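Local atomic coordinates of succinate-semialdehyde dehydrogenase (NAD(P)(+)) (Marinobacter aquaeolei, PDB entry 3RH9), a protein that probably oxidises succinate semialdehyde to succinate with a nicotinamide cofactor, as a member of the aldehyde dehydrogenase family. Residues H99-K104 against N158-M163; E86-I91 against E105-V110; R93-E98 against P187-A192. All coordinates share one frame; numbering follows the deposited sequence.

Contact 1: residues H99-K104 against N158-M163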
loop_
_atom_site.group_PDB
_atom_site.type_symbol
_atom_site.label_atom_id
_atom_site.label_comp_id
_atom_site.label_asym_id
_atom_site.label_seq_id
_atom_site.Cartn_x
_atom_site.Cartn_y
_atom_site.Cartn_z
ATOM N N HIS A 99 -8.084 -19.411 -23.943
ATOM C CA HIS A 99 -6.967 -19.709 -23.048
ATOM C C HIS A 99 -6.289 -21.038 -23.370
ATOM O O HIS A 99 -5.076 -21.105 -23.454
ATOM C CB HIS A 99 -7.458 -19.728 -21.603
ATOM C CG HIS A 99 -6.394 -20.031 -20.596
ATOM N ND1 HIS A 99 -6.178 -21.299 -20.101
ATOM C CD2 HIS A 99 -5.509 -19.224 -19.961
ATOM C CE1 HIS A 99 -5.198 -21.263 -19.217
ATOM N NE2 HIS A 99 -4.776 -20.015 -19.111
ATOM N N GLY A 100 -7.077 -22.093 -23.551
ATOM C CA GLY A 100 -6.537 -23.402 -23.849
ATOM C C GLY A 100 -6.907 -24.382 -22.755
ATOM O O GLY A 100 -7.040 -25.578 -22.987
ATOM N N LYS A 101 -7.065 -23.857 -21.551
ATOM C CA LYS A 101 -7.533 -24.621 -20.401
ATOM C C LYS A 101 -8.728 -25.524 -20.763
ATOM O O LYS A 101 -9.599 -25.135 -21.538
ATOM C CB LYS A 101 -7.944 -23.620 -19.321
ATOM C CG LYS A 101 -7.929 -24.134 -17.905
ATOM C CD LYS A 101 -8.403 -23.031 -16.950
ATOM C CE LYS A 101 -7.719 -21.704 -17.282
ATOM N NZ LYS A 101 -7.713 -20.730 -16.160
ATOM N N PRO A 102 -8.784 -26.734 -20.195
ATOM C CA PRO A 102 -9.893 -27.654 -20.481
ATOM C C PRO A 102 -11.239 -27.138 -19.977
ATOM O O PRO A 102 -11.299 -26.502 -18.919
ATOM C CB PRO A 102 -9.503 -28.924 -19.719
ATOM C CG PRO A 102 -8.038 -28.816 -19.525
ATOM C CD PRO A 102 -7.764 -27.353 -19.343
ATOM N N TRP A 103 -12.303 -27.430 -20.727
ATOM C CA TRP A 103 -13.643 -26.909 -20.452
ATOM C C TRP A 103 -14.069 -27.045 -18.995
ATOM O O TRP A 103 -14.484 -26.077 -18.374
ATOM C CB TRP A 103 -14.649 -27.627 -21.321
ATOM C CG TRP A 103 -15.902 -26.865 -21.514
ATOM C CD1 TRP A 103 -16.299 -25.751 -20.838
ATOM C CD2 TRP A 103 -16.952 -27.172 -22.440
ATOM N NE1 TRP A 103 -17.523 -25.333 -21.298
ATOM C CE2 TRP A 103 -17.946 -26.190 -22.281
ATOM C CE3 TRP A 103 -17.139 -28.179 -23.398
ATOM C CZ2 TRP A 103 -19.115 -26.185 -23.036
ATOM C CZ3 TRP A 103 -18.295 -28.172 -24.143
ATOM C CH2 TRP A 103 -19.270 -27.185 -23.958
ATOM N N LYS A 104 -13.988 -28.261 -18.467
ATOM C CA LYS A 104 -14.153 -28.506 -17.032
ATOM C C LYS A 104 -13.418 -27.485 -16.161
ATOM O O LYS A 104 -14.044 -26.686 -15.469
ATOM C CB LYS A 104 -13.637 -29.895 -16.666
ATOM C CG LYS A 104 -14.607 -31.020 -16.906
ATOM C CD LYS A 104 -14.070 -32.297 -16.270
ATOM C CE LYS A 104 -13.959 -32.150 -14.760
ATOM N NZ LYS A 104 -15.304 -32.188 -14.095
ATOM N N ASN A 158 -3.938 -15.334 -17.371
ATOM C CA ASN A 158 -3.845 -16.591 -16.610
ATOM C C ASN A 158 -5.192 -17.013 -16.040
ATOM O O ASN A 158 -5.504 -18.209 -15.980
ATOM C CB ASN A 158 -2.840 -16.587 -15.451
ATOM C CG ASN A 158 -1.796 -15.520 -15.551
ATOM O OD1 ASN A 158 -1.405 -15.089 -16.635
ATOM N ND2 ASN A 158 -1.308 -15.091 -14.389
ATOM N N PHE A 159 -5.969 -16.042 -15.574
ATOM C CA PHE A 159 -7.320 -16.336 -15.103
ATOM C C PHE A 159 -8.290 -15.323 -15.664
ATOM O O PHE A 159 -8.599 -14.323 -15.017
ATOM C CB PHE A 159 -7.384 -16.354 -13.581
ATOM C CG PHE A 159 -6.755 -17.561 -12.974
ATOM C CD1 PHE A 159 -5.484 -17.498 -12.439
ATOM C CD2 PHE A 159 -7.434 -18.771 -12.952
ATOM C CE1 PHE A 159 -4.891 -18.621 -11.881
ATOM C CE2 PHE A 159 -6.848 -19.903 -12.394
ATOM C CZ PHE A 159 -5.569 -19.823 -11.855
ATOM N N PRO A 160 -8.763 -15.576 -16.887
ATOM C CA PRO A 160 -9.615 -14.613 -17.594
ATOM C C PRO A 160 -10.883 -14.241 -16.809
ATOM O O PRO A 160 -11.389 -13.138 -16.996
ATOM C CB PRO A 160 -9.949 -15.337 -18.903
ATOM C CG PRO A 160 -8.828 -16.330 -19.079
ATOM C CD PRO A 160 -8.499 -16.781 -17.690
ATOM N N ILE A 161 -11.379 -15.122 -15.944
ATOM C CA ILE A 161 -12.502 -14.755 -15.082
ATOM C C ILE A 161 -12.165 -14.700 -13.589
ATOM O O ILE A 161 -12.762 -13.945 -12.856
ATOM C CB ILE A 161 -13.744 -15.642 -15.300
ATOM C CG1 ILE A 161 -15.011 -14.842 -15.003
ATOM C CG2 ILE A 161 -13.704 -16.868 -14.425
ATOM C CD1 ILE A 161 -15.235 -13.641 -15.914
ATOM N N GLY A 162 -11.216 -15.501 -13.136
ATOM C CA GLY A 162 -10.871 -15.513 -11.723
ATOM C C GLY A 162 -10.246 -14.217 -11.222
ATOM O O GLY A 162 -10.666 -13.671 -10.199
HETATM N N MSE A 163 -9.238 -13.728 -11.942
HETATM C CA MSE A 163 -8.575 -12.489 -11.568
HETATM C C MSE A 163 -9.578 -11.363 -11.373
HETATM O O MSE A 163 -9.721 -10.835 -10.270
HETATM C CB MSE A 163 -7.538 -12.069 -12.616
HETATM C CG MSE A 163 -6.318 -12.958 -12.666
HETATM SE SE MSE A 163 -5.733 -13.457 -10.863
HETATM C CE MSE A 163 -4.145 -14.493 -11.397
#
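Lys101 and His99 both face the backbone carbonyl of Asn158, and the polar link between the segments is slight. Lys101 NZ donates a weak hydrogen bond of 3.4 Å to Asn158 O. Its stronger partner is Glu109, with which it forms a salt bridge, so the ammonium group sits between a carboxylate and a peptide oxygen. A bend at chi3 (-46°) turns the end of an otherwise extended lysine chain toward the 158-160 backbone. Within the turn, the backbone N of Lys101 donates to His99 ND1 at 3.1 Å, meeting the ring 17° out of its plane. That bond makes ND1 an acceptor and probably leaves the proton on NE2, which lies 3.7 Å from Asn158 O. The same turn places Lys101 NZ 4.0 Å above one face of the His99 imidazole, offset toward its rim. Gly100, the first residue past helix 88-99, has positive phi and turns the chain between these two residues.

Packing completes the contact. Lys101 NZ lies 3.8 Å from Phe159 CD2, where the lysine chain crosses the aromatic side chain at about a right angle, and Pro160 CG approaches His99 CB at 4.4 Å. With an alanine here in place of His99, the backbone N of Lys101 would probably lose its acceptor ND1 and the lysine end the ring beside it. The sequence from Asn158 to Pro160 belongs to the Pro-Trp-Asn-Phe-Pro motif of aldehyde dehydrogenases; in relatives the asparagine amide helps form the oxyanion hole, so this buried contact probably backs the catalytic centre.

Contact 2: residues E86-I91 against E105-V110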
loop_
_atom_site.group_PDB
_atom_site.type_symbol
_atom_site.label_atom_id
_atom_site.label_comp_id
_atom_site.label_asym_id
_atom_site.label_seq_id
_atom_site.Cartn_x
_atom_site.Cartn_y
_atom_site.Cartn_z
ATOM N N GLU A 86 -24.868 -19.146 -13.091
ATOM C CA GLU A 86 -25.841 -19.509 -14.113
ATOM C C GLU A 86 -25.232 -19.676 -15.486
ATOM O O GLU A 86 -25.618 -20.567 -16.235
ATOM C CB GLU A 86 -26.905 -18.437 -14.225
ATOM C CG GLU A 86 -27.721 -18.273 -12.988
ATOM C CD GLU A 86 -28.739 -17.197 -13.172
ATOM O OE1 GLU A 86 -29.205 -17.050 -14.322
ATOM O OE2 GLU A 86 -29.059 -16.493 -12.184
ATOM N N ASN A 87 -24.310 -18.789 -15.838
ATOM C CA ASN A 87 -23.719 -18.822 -17.161
ATOM C C ASN A 87 -22.364 -19.474 -17.090
ATOM O O ASN A 87 -21.453 -19.133 -17.837
ATOM C CB ASN A 87 -23.626 -17.416 -17.735
ATOM C CG ASN A 87 -24.957 -16.710 -17.721
ATOM O OD1 ASN A 87 -25.631 -16.609 -18.747
ATOM N ND2 ASN A 87 -25.359 -16.239 -16.549
ATOM N N ARG A 88 -22.263 -20.436 -16.185
ATOM C CA ARG A 88 -21.007 -21.073 -15.841
ATOM C C ARG A 88 -20.468 -21.998 -16.939
ATOM O O ARG A 88 -19.263 -22.223 -17.046
ATOM C CB ARG A 88 -21.194 -21.823 -14.518
ATOM C CG ARG A 88 -20.496 -23.143 -14.435
ATOM C CD ARG A 88 -21.066 -23.997 -13.333
ATOM N NE ARG A 88 -20.800 -25.383 -13.667
ATOM C CZ ARG A 88 -19.700 -26.049 -13.326
ATOM N NH1 ARG A 88 -18.753 -25.467 -12.591
ATOM N NH2 ARG A 88 -19.553 -27.315 -13.710
ATOM N N GLU A 89 -21.349 -22.522 -17.775
ATOM C CA GLU A 89 -20.893 -23.457 -18.782
ATOM C C GLU A 89 -20.526 -22.767 -20.089
ATOM O O GLU A 89 -19.601 -23.202 -20.781
ATOM C CB GLU A 89 -21.919 -24.571 -18.997
ATOM C CG GLU A 89 -21.833 -25.254 -20.345
ATOM C CD GLU A 89 -22.748 -26.456 -20.446
ATOM O OE1 GLU A 89 -23.009 -27.091 -19.400
ATOM O OE2 GLU A 89 -23.197 -26.771 -21.571
ATOM N N GLU A 90 -21.226 -21.686 -20.421
ATOM C CA GLU A 90 -20.940 -20.956 -21.663
ATOM C C GLU A 90 -19.748 -20.009 -21.530
ATOM O O GLU A 90 -19.054 -19.717 -22.512
ATOM C CB GLU A 90 -22.173 -20.193 -22.150
ATOM C CG GLU A 90 -21.912 -19.291 -23.345
ATOM C CD GLU A 90 -21.515 -20.050 -24.611
ATOM O OE1 GLU A 90 -21.255 -19.396 -25.647
ATOM O OE2 GLU A 90 -21.470 -21.301 -24.577
ATOM N N ILE A 91 -19.519 -19.521 -20.314
ATOM C CA ILE A 91 -18.338 -18.711 -20.042
ATOM C C ILE A 91 -17.134 -19.645 -20.001
ATOM O O ILE A 91 -16.098 -19.365 -20.596
ATOM C CB ILE A 91 -18.477 -17.934 -18.731
ATOM C CG1 ILE A 91 -19.526 -16.840 -18.889
ATOM C CG2 ILE A 91 -17.147 -17.341 -18.323
ATOM C CD1 ILE A 91 -19.869 -16.151 -17.626
ATOM N N GLU A 105 -12.090 -27.530 -16.176
ATOM C CA GLU A 105 -11.302 -26.568 -15.414
ATOM C C GLU A 105 -11.877 -25.159 -15.601
ATOM O O GLU A 105 -12.059 -24.422 -14.634
ATOM C CB GLU A 105 -9.818 -26.619 -15.818
ATOM C CG GLU A 105 -8.848 -25.964 -14.819
ATOM C CD GLU A 105 -7.358 -26.086 -15.206
ATOM O OE1 GLU A 105 -7.018 -26.713 -16.228
ATOM O OE2 GLU A 105 -6.511 -25.546 -14.470
ATOM N N ALA A 106 -12.182 -24.795 -16.843
ATOM C CA ALA A 106 -12.707 -23.468 -17.114
ATOM C C ALA A 106 -13.961 -23.215 -16.283
ATOM O O ALA A 106 -14.083 -22.195 -15.618
ATOM C CB ALA A 106 -12.997 -23.289 -18.598
ATOM N N GLN A 107 -14.892 -24.161 -16.316
ATOM C CA GLN A 107 -16.156 -23.990 -15.626
ATOM C C GLN A 107 -15.916 -23.812 -14.153
ATOM O O GLN A 107 -16.525 -22.957 -13.519
ATOM C CB GLN A 107 -17.074 -25.177 -15.882
ATOM C CG GLN A 107 -17.619 -25.198 -17.298
ATOM C CD GLN A 107 -18.508 -26.391 -17.553
ATOM O OE1 GLN A 107 -19.022 -27.002 -16.622
ATOM N NE2 GLN A 107 -18.688 -26.733 -18.817
ATOM N N GLY A 108 -15.020 -24.624 -13.612
ATOM C CA GLY A 108 -14.656 -24.520 -12.218
ATOM C C GLY A 108 -14.122 -23.148 -11.863
ATOM O O GLY A 108 -14.294 -22.708 -10.721
ATOM N N GLU A 109 -13.474 -22.478 -12.823
ATOM C CA GLU A 109 -12.905 -21.154 -12.581
ATOM C C GLU A 109 -14.024 -20.143 -12.423
ATOM O O GLU A 109 -13.922 -19.185 -11.649
ATOM C CB GLU A 109 -11.947 -20.702 -13.695
ATOM C CG GLU A 109 -11.357 -19.282 -13.434
ATOM C CD GLU A 109 -10.432 -18.758 -14.545
ATOM O OE1 GLU A 109 -9.866 -19.579 -15.299
ATOM O OE2 GLU A 109 -10.257 -17.519 -14.662
ATOM N N VAL A 110 -15.101 -20.363 -13.165
ATOM C CA VAL A 110 -16.292 -19.542 -13.039
ATOM C C VAL A 110 -16.882 -19.732 -11.651
ATOM O O VAL A 110 -17.337 -18.776 -11.042
ATOM C CB VAL A 110 -17.311 -19.895 -14.108
ATOM C CG1 VAL A 110 -18.588 -19.157 -13.854
ATOM C CG2 VAL A 110 -16.758 -19.555 -15.472
#
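Arg88 and Gln107 meet where two consecutive helices, 88-99 and 103-123, joined by a short turn, pack against each other. The arginine chain runs extended from CG to NE and crosses the glutamine at about a right angle. One face of its guanidinium lies against Gln107 CB, which stands 3.6 Å above the plane, offset toward the rim. Gln107 OE1 comes over the same face, and although it is 3.0 Å from Arg88 NH2 the angle is too poor for a hydrogen bond; the guanidinium and amide planes stand 82° apart. The charge of Arg88 is met instead by a salt bridge from NH1 to Asp111, one turn further along helix 103-123.

Beyond the arginine, Gln107 CG touches Arg88 O at 3.4 Å. The glutamine then runs beside Glu89, pointing the same way, its amide plane nearly parallel to that of the carboxylate (12°) and its NE2 3.8 Å from Glu89 CG.

Val110 supplies the apolar side. With CG1 anti to the backbone N (chi1 173°), its two methyls divide the opposing helix between them: CG1 rests 3.7 Å from Arg88 CA, and CG2 lies 3.6 Å from Ile91 CG2. Ile91 continues onto Thr189 and Ala192 of helix 188-197, on the buried side.

The chemistry is therefore graded. Polar chains pack over one another at the partly exposed border without a clear hydrogen bond between the segments, methyl groups close the interior, and the salt bridge to Asp111 probably keeps the guanidinium laid over the glutamine.

Contact 3: residues R93-E98 against P187-A192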
loop_
_atom_site.group_PDB
_atom_site.type_symbol
_atom_site.label_atom_id
_atom_site.label_comp_id
_atom_site.label_asym_id
_atom_site.label_seq_id
_atom_site.Cartn_x
_atom_site.Cartn_y
_atom_site.Cartn_z
ATOM N N ARG A 93 -16.917 -22.167 -21.730
ATOM C CA ARG A 93 -16.637 -22.521 -23.125
ATOM C C ARG A 93 -15.709 -21.505 -23.750
ATOM O O ARG A 93 -14.638 -21.849 -24.252
ATOM C CB ARG A 93 -17.916 -22.616 -23.953
ATOM C CG ARG A 93 -17.732 -23.397 -25.241
ATOM C CD ARG A 93 -19.016 -23.492 -26.053
ATOM N NE ARG A 93 -19.508 -22.173 -26.460
ATOM C CZ ARG A 93 -19.436 -21.683 -27.694
ATOM N NH1 ARG A 93 -18.903 -22.410 -28.665
ATOM N NH2 ARG A 93 -19.910 -20.471 -27.960
ATOM N N ILE A 94 -16.134 -20.250 -23.714
ATOM C CA ILE A 94 -15.335 -19.149 -24.233
ATOM C C ILE A 94 -13.958 -19.074 -23.562
ATOM O O ILE A 94 -12.959 -18.732 -24.194
ATOM C CB ILE A 94 -16.082 -17.812 -24.060
ATOM C CG1 ILE A 94 -17.395 -17.849 -24.845
ATOM C CG2 ILE A 94 -15.228 -16.656 -24.521
ATOM C CD1 ILE A 94 -18.472 -16.948 -24.294
ATOM N N LEU A 95 -13.902 -19.399 -22.279
ATOM C CA LEU A 95 -12.646 -19.352 -21.570
ATOM C C LEU A 95 -11.725 -20.408 -22.172
ATOM O O LEU A 95 -10.579 -20.137 -22.549
ATOM C CB LEU A 95 -12.876 -19.630 -20.091
ATOM C CG LEU A 95 -11.788 -19.115 -19.154
ATOM C CD1 LEU A 95 -12.351 -18.845 -17.774
ATOM C CD2 LEU A 95 -10.617 -20.087 -19.084
ATOM N N CYS A 96 -12.258 -21.615 -22.272
ATOM C CA CYS A 96 -11.519 -22.745 -22.793
ATOM C C CYS A 96 -10.883 -22.433 -24.142
ATOM O O CYS A 96 -9.699 -22.717 -24.379
ATOM C CB CYS A 96 -12.458 -23.933 -22.944
ATOM S SG CYS A 96 -11.679 -25.359 -23.677
HETATM N N MSE A 97 -11.672 -21.853 -25.037
HETATM C CA MSE A 97 -11.215 -21.701 -26.403
HETATM C C MSE A 97 -10.135 -20.652 -26.567
HETATM O O MSE A 97 -9.272 -20.795 -27.431
HETATM C CB MSE A 97 -12.378 -21.428 -27.341
HETATM C CG MSE A 97 -13.140 -22.692 -27.686
HETATM SE SE MSE A 97 -14.911 -22.327 -28.414
HETATM C CE MSE A 97 -15.478 -24.181 -28.773
ATOM N N GLU A 98 -10.169 -19.606 -25.747
ATOM C CA GLU A 98 -9.200 -18.523 -25.908
ATOM C C GLU A 98 -7.937 -18.719 -25.061
ATOM O O GLU A 98 -6.861 -18.261 -25.430
ATOM C CB GLU A 98 -9.846 -17.158 -25.639
ATOM C CG GLU A 98 -10.252 -16.941 -24.208
ATOM C CD GLU A 98 -10.890 -15.574 -23.989
ATOM O OE1 GLU A 98 -10.873 -14.744 -24.932
ATOM O OE2 GLU A 98 -11.409 -15.330 -22.877
ATOM N N PRO A 187 -9.799 -11.603 -24.141
ATOM C CA PRO A 187 -10.803 -10.555 -23.966
ATOM C C PRO A 187 -12.229 -11.112 -23.955
ATOM O O PRO A 187 -13.133 -10.468 -23.436
ATOM C CB PRO A 187 -10.623 -9.693 -25.212
ATOM C CG PRO A 187 -9.652 -10.418 -26.096
ATOM C CD PRO A 187 -9.446 -11.772 -25.555
ATOM N N LEU A 188 -12.430 -12.295 -24.520
ATOM C CA LEU A 188 -13.783 -12.778 -24.763
ATOM C C LEU A 188 -14.481 -13.216 -23.486
ATOM O O LEU A 188 -15.709 -13.146 -23.378
ATOM C CB LEU A 188 -13.793 -13.918 -25.790
ATOM C CG LEU A 188 -12.960 -13.695 -27.056
ATOM C CD1 LEU A 188 -12.854 -14.993 -27.828
ATOM C CD2 LEU A 188 -13.518 -12.555 -27.915
ATOM N N THR A 189 -13.706 -13.687 -22.520
ATOM C CA THR A 189 -14.303 -14.102 -21.273
ATOM C C THR A 189 -14.803 -12.824 -20.641
ATOM O O THR A 189 -15.863 -12.796 -20.023
ATOM C CB THR A 189 -13.299 -14.835 -20.370
ATOM O OG1 THR A 189 -12.977 -16.088 -20.968
ATOM C CG2 THR A 189 -13.889 -15.118 -19.016
HETATM N N MSE A 190 -14.038 -11.754 -20.830
HETATM C CA MSE A 190 -14.383 -10.473 -20.247
HETATM C C MSE A 190 -15.664 -9.951 -20.888
HETATM O O MSE A 190 -16.584 -9.482 -20.204
HETATM C CB MSE A 190 -13.243 -9.465 -20.415
HETATM C CG MSE A 190 -13.368 -8.278 -19.472
HETATM SE SE MSE A 190 -13.401 -8.920 -17.616
HETATM C CE MSE A 190 -14.544 -7.586 -16.837
ATOM N N ILE A 191 -15.720 -10.035 -22.208
ATOM C CA ILE A 191 -16.905 -9.592 -22.905
ATOM C C ILE A 191 -18.128 -10.365 -22.405
ATOM O O ILE A 191 -19.171 -9.775 -22.125
ATOM C CB ILE A 191 -16.734 -9.679 -24.430
ATOM C CG1 ILE A 191 -15.661 -8.688 -24.872
ATOM C CG2 ILE A 191 -18.036 -9.344 -25.122
ATOM C CD1 ILE A 191 -15.350 -8.746 -26.322
ATOM N N ALA A 192 -17.978 -11.680 -22.255
ATOM C CA ALA A 192 -19.063 -12.534 -21.775
ATOM C C ALA A 192 -19.542 -12.112 -20.391
ATOM O O ALA A 192 -20.745 -12.004 -20.138
ATOM C CB ALA A 192 -18.627 -13.988 -21.761
#
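The carboxylate of Glu98 grips the first turn of helix 188-197 with three hydrogen bonds. Leu188 N donates to OE1 at 2.9 Å, on that oxygen's syn lone pair. Thr189 N reaches OE2 at 2.8 Å on the syn side, 27° out of the carboxylate plane, while Thr189 OG1 donates to the same oxygen at 2.6 Å from the anti side; both threonine donors come from the same face. Such a grip fixes the rotation of the buried carboxylate, and the helix start would probably help to stabilise its negative charge. Glu98 CG lies between the backbone N and the carbonyl carbon (chi1 68°), and the straight chain beyond it carries the oxygens across to the other helix.

Pro187 CD and Leu188 CB lie beside Glu98 OE1. One turn back, Ile94 CG2 packs on Leu188 CB at 3.3 Å, the two side chains crossing at about a right angle, and Ile94 CD1 reaches Ala192 CB at 3.9 Å. Leu95 CA lies 3.3 Å from Thr189 OG1.

The segment axes approach to 8.9 Å and run nearly antiparallel, at 167°. Helix 188-197 connects parallel strands 178-181 and 207-209 of a Rossmann-like sheet, so the contact lays helix 88-99 against a crossover helix of what is, in aldehyde dehydrogenases, the cofactor-binding domain.

How the contacts relate
Helix 88-99 ties the three contacts together: contact 3 uses its C-terminal half, contact 2 its start, and contact 1 its last residue and the turn after it. The centres lie about 8 to 10 Å apart. Glu109 of contact 2 reaches into contact 1, where OE1 bridges to Lys101 NZ at 2.6 Å and OE2 accepts a probable hydrogen bond from Gly162 N at 2.7 Å. Thr189 CG2 of contact 3 meets Ile91 CG2 at 4.0 Å and Ile161 CD1 at 3.7 Å; contact 1 is nested in the chain loop closed by contact 3. Contact 1 alone adjoins the predicted active site: the side chains of Asn158 and Glu256 are about 7 Å apart.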